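Local coordinates for protein glyoxalase-related enzyme, AraC type (PDB 3BT3) that is of unknown function but belongs to the VOC superfamily as a glyoxalase-related protein, possibly linked to AraC-type transcription regulation, at residues P25-K30 with T133-I138. Sequence-based numbering, arbitrary orientation.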
loop_
_atom_site.group_PDB
_atom_site.type_symbol
_atom_site.label_atom_id
_atom_site.label_comp_id
_atom_site.label_asym_id
_atom_site.label_seq_id
_atom_site.Cartn_x
_atom_site.Cartn_y
_atom_site.Cartn_z
ATOM N N PRO A 25 1.813 1.988 -0.835
ATOM C CA PRO A 25 2.046 0.621 -0.358
ATOM C C PRO A 25 3.524 0.263 -0.219
ATOM O O PRO A 25 4.379 0.852 -0.887
ATOM C CB PRO A 25 1.338 -0.240 -1.405
ATOM C CG PRO A 25 1.332 0.617 -2.630
ATOM C CD PRO A 25 1.029 1.984 -2.081
ATOM N N VAL A 26 3.818 -0.691 0.664
ATOM C CA VAL A 26 5.190 -1.139 0.880
ATOM C C VAL A 26 5.483 -2.419 0.105
ATOM O O VAL A 26 4.588 -3.226 -0.138
ATOM C CB VAL A 26 5.476 -1.402 2.361
ATOM C CG1 VAL A 26 5.407 -0.093 3.128
ATOM C CG2 VAL A 26 4.489 -2.438 2.911
ATOM N N TYR A 27 6.741 -2.606 -0.268
ATOM C CA TYR A 27 7.151 -3.777 -1.040
ATOM C C TYR A 27 8.568 -4.188 -0.609
ATOM O O TYR A 27 9.476 -3.363 -0.587
ATOM C CB TYR A 27 7.117 -3.400 -2.519
ATOM C CG TYR A 27 7.391 -4.511 -3.492
ATOM C CD1 TYR A 27 6.385 -4.984 -4.340
ATOM C CD2 TYR A 27 8.667 -5.066 -3.602
ATOM C CE1 TYR A 27 6.650 -5.980 -5.277
ATOM C CE2 TYR A 27 8.939 -6.057 -4.528
ATOM C CZ TYR A 27 7.931 -6.509 -5.363
ATOM O OH TYR A 27 8.211 -7.477 -6.292
ATOM N N PHE A 28 8.769 -5.451 -0.264
ATOM C CA PHE A 28 10.094 -5.873 0.172
ATOM C C PHE A 28 10.867 -6.672 -0.866
ATOM O O PHE A 28 10.301 -7.488 -1.577
ATOM C CB PHE A 28 9.970 -6.654 1.486
ATOM C CG PHE A 28 9.428 -5.826 2.609
ATOM C CD1 PHE A 28 10.267 -5.001 3.351
ATOM C CD2 PHE A 28 8.060 -5.779 2.851
ATOM C CE1 PHE A 28 9.744 -4.132 4.314
ATOM C CE2 PHE A 28 7.532 -4.920 3.803
ATOM C CZ PHE A 28 8.376 -4.092 4.537
ATOM N N THR A 29 12.170 -6.427 -0.953
ATOM C CA THR A 29 13.003 -7.126 -1.926
ATOM C C THR A 29 14.434 -7.365 -1.461
ATOM O O THR A 29 15.023 -6.525 -0.782
ATOM C CB THR A 29 13.050 -6.357 -3.281
ATOM O OG1 THR A 29 13.996 -6.973 -4.164
ATOM C CG2 THR A 29 13.463 -4.920 -3.058
ATOM N N LYS A 30 14.985 -8.515 -1.850
ATOM C CA LYS A 30 16.363 -8.886 -1.516
ATOM C C LYS A 30 17.369 -8.271 -2.497
ATOM O O LYS A 30 18.553 -8.188 -2.195
ATOM C CB LYS A 30 16.526 -10.409 -1.505
ATOM C CG LYS A 30 15.747 -11.111 -0.409
ATOM C CD LYS A 30 16.111 -10.574 0.978
ATOM C CE LYS A 30 17.567 -10.859 1.342
ATOM N NZ LYS A 30 17.856 -12.325 1.448
ATOM N N THR A 133 5.387 -10.972 -9.715
ATOM C CA THR A 133 6.590 -10.181 -9.961
ATOM C C THR A 133 7.829 -11.048 -9.978
ATOM O O THR A 133 7.761 -12.241 -9.686
ATOM C CB THR A 133 6.806 -9.092 -8.887
ATOM O OG1 THR A 133 7.150 -9.703 -7.630
ATOM C CG2 THR A 133 5.559 -8.269 -8.727
ATOM N N THR A 134 8.961 -10.433 -10.307
ATOM C CA THR A 134 10.240 -11.139 -10.360
ATOM C C THR A 134 10.620 -11.608 -8.964
ATOM O O THR A 134 11.484 -12.460 -8.809
ATOM C CB THR A 134 11.388 -10.229 -10.894
ATOM O OG1 THR A 134 12.575 -11.009 -11.082
ATOM C CG2 THR A 134 11.707 -9.120 -9.901
ATOM N N ASP A 135 9.968 -11.044 -7.953
ATOM C CA ASP A 135 10.258 -11.401 -6.572
ATOM C C ASP A 135 9.291 -12.433 -6.016
ATOM O O ASP A 135 9.469 -12.911 -4.902
ATOM C CB ASP A 135 10.226 -10.145 -5.701
ATOM C CG ASP A 135 11.268 -9.128 -6.119
ATOM O OD1 ASP A 135 10.904 -7.985 -6.470
ATOM O OD2 ASP A 135 12.462 -9.485 -6.102
ATOM N N GLY A 136 8.258 -12.761 -6.786
ATOM C CA GLY A 136 7.289 -13.739 -6.330
ATOM C C GLY A 136 5.962 -13.209 -5.801
ATOM O O GLY A 136 5.016 -13.981 -5.687
ATOM N N CYS A 137 5.872 -11.919 -5.480
ATOM C CA CYS A 137 4.622 -11.360 -4.966
ATOM C C CYS A 137 3.590 -11.297 -6.065
ATOM O O CYS A 137 3.920 -11.322 -7.257
ATOM C CB CYS A 137 4.776 -9.926 -4.454
ATOM S SG CYS A 137 6.380 -9.451 -3.901
ATOM N N ILE A 138 2.340 -11.167 -5.638
ATOM C CA ILE A 138 1.211 -11.070 -6.538
ATOM C C ILE A 138 0.687 -9.643 -6.595
ATOM O O ILE A 138 0.507 -8.994 -5.561
ATOM C CB ILE A 138 0.036 -11.974 -6.077
ATOM C CG1 ILE A 138 0.484 -13.437 -5.991
ATOM C CG2 ILE A 138 -1.142 -11.802 -7.014
ATOM C CD1 ILE A 138 1.117 -13.975 -7.259
#
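The phenol ring of Tyr27 meets the segment 133-138 with its hydroxyl end. At the ring edge and in its plane lies Asp135 OD1, 2.7 Å from Tyr27 OH and 3.4 Å from Tyr27 CE2; Thr133 OG1 is also near that plane. Cys137 SG approaches obliquely, 4.2 Å from the Tyr27 ring centroid and 35° off its normal, a sulfur-aromatic contact. The Asp135 carboxylate is turned 66° from the ring and accepts the hydrogen bond from Tyr27 OH through the anti lone pair of OD1. Tyr27 OH in turn accepts from Thr133 OG1 at 2.8 Å, so two hydrogen bonds of opposite sense fix the phenol oxygen. With OG1 set between its backbone N and carbonyl carbon (chi1 69°), Thr133 also takes the N-H of Asp135 at 3.1 Å between Asp135 N and Thr133 OG1, an ST turn within the type I turn from Thr133 to Gly136. Asp135 OD1 and Thr29 OG1 each hydrogen-bond Thr35 OG1 of helix 32-41. Consistent with the paired beta-alpha-beta-beta-beta modules of the VOC fold, the buried contact joins strand 26-29, first of one module, to the last hairpin, 126-132 with 138-144, of the other, beside helix 32-41, whose Trp38 packs on Thr133.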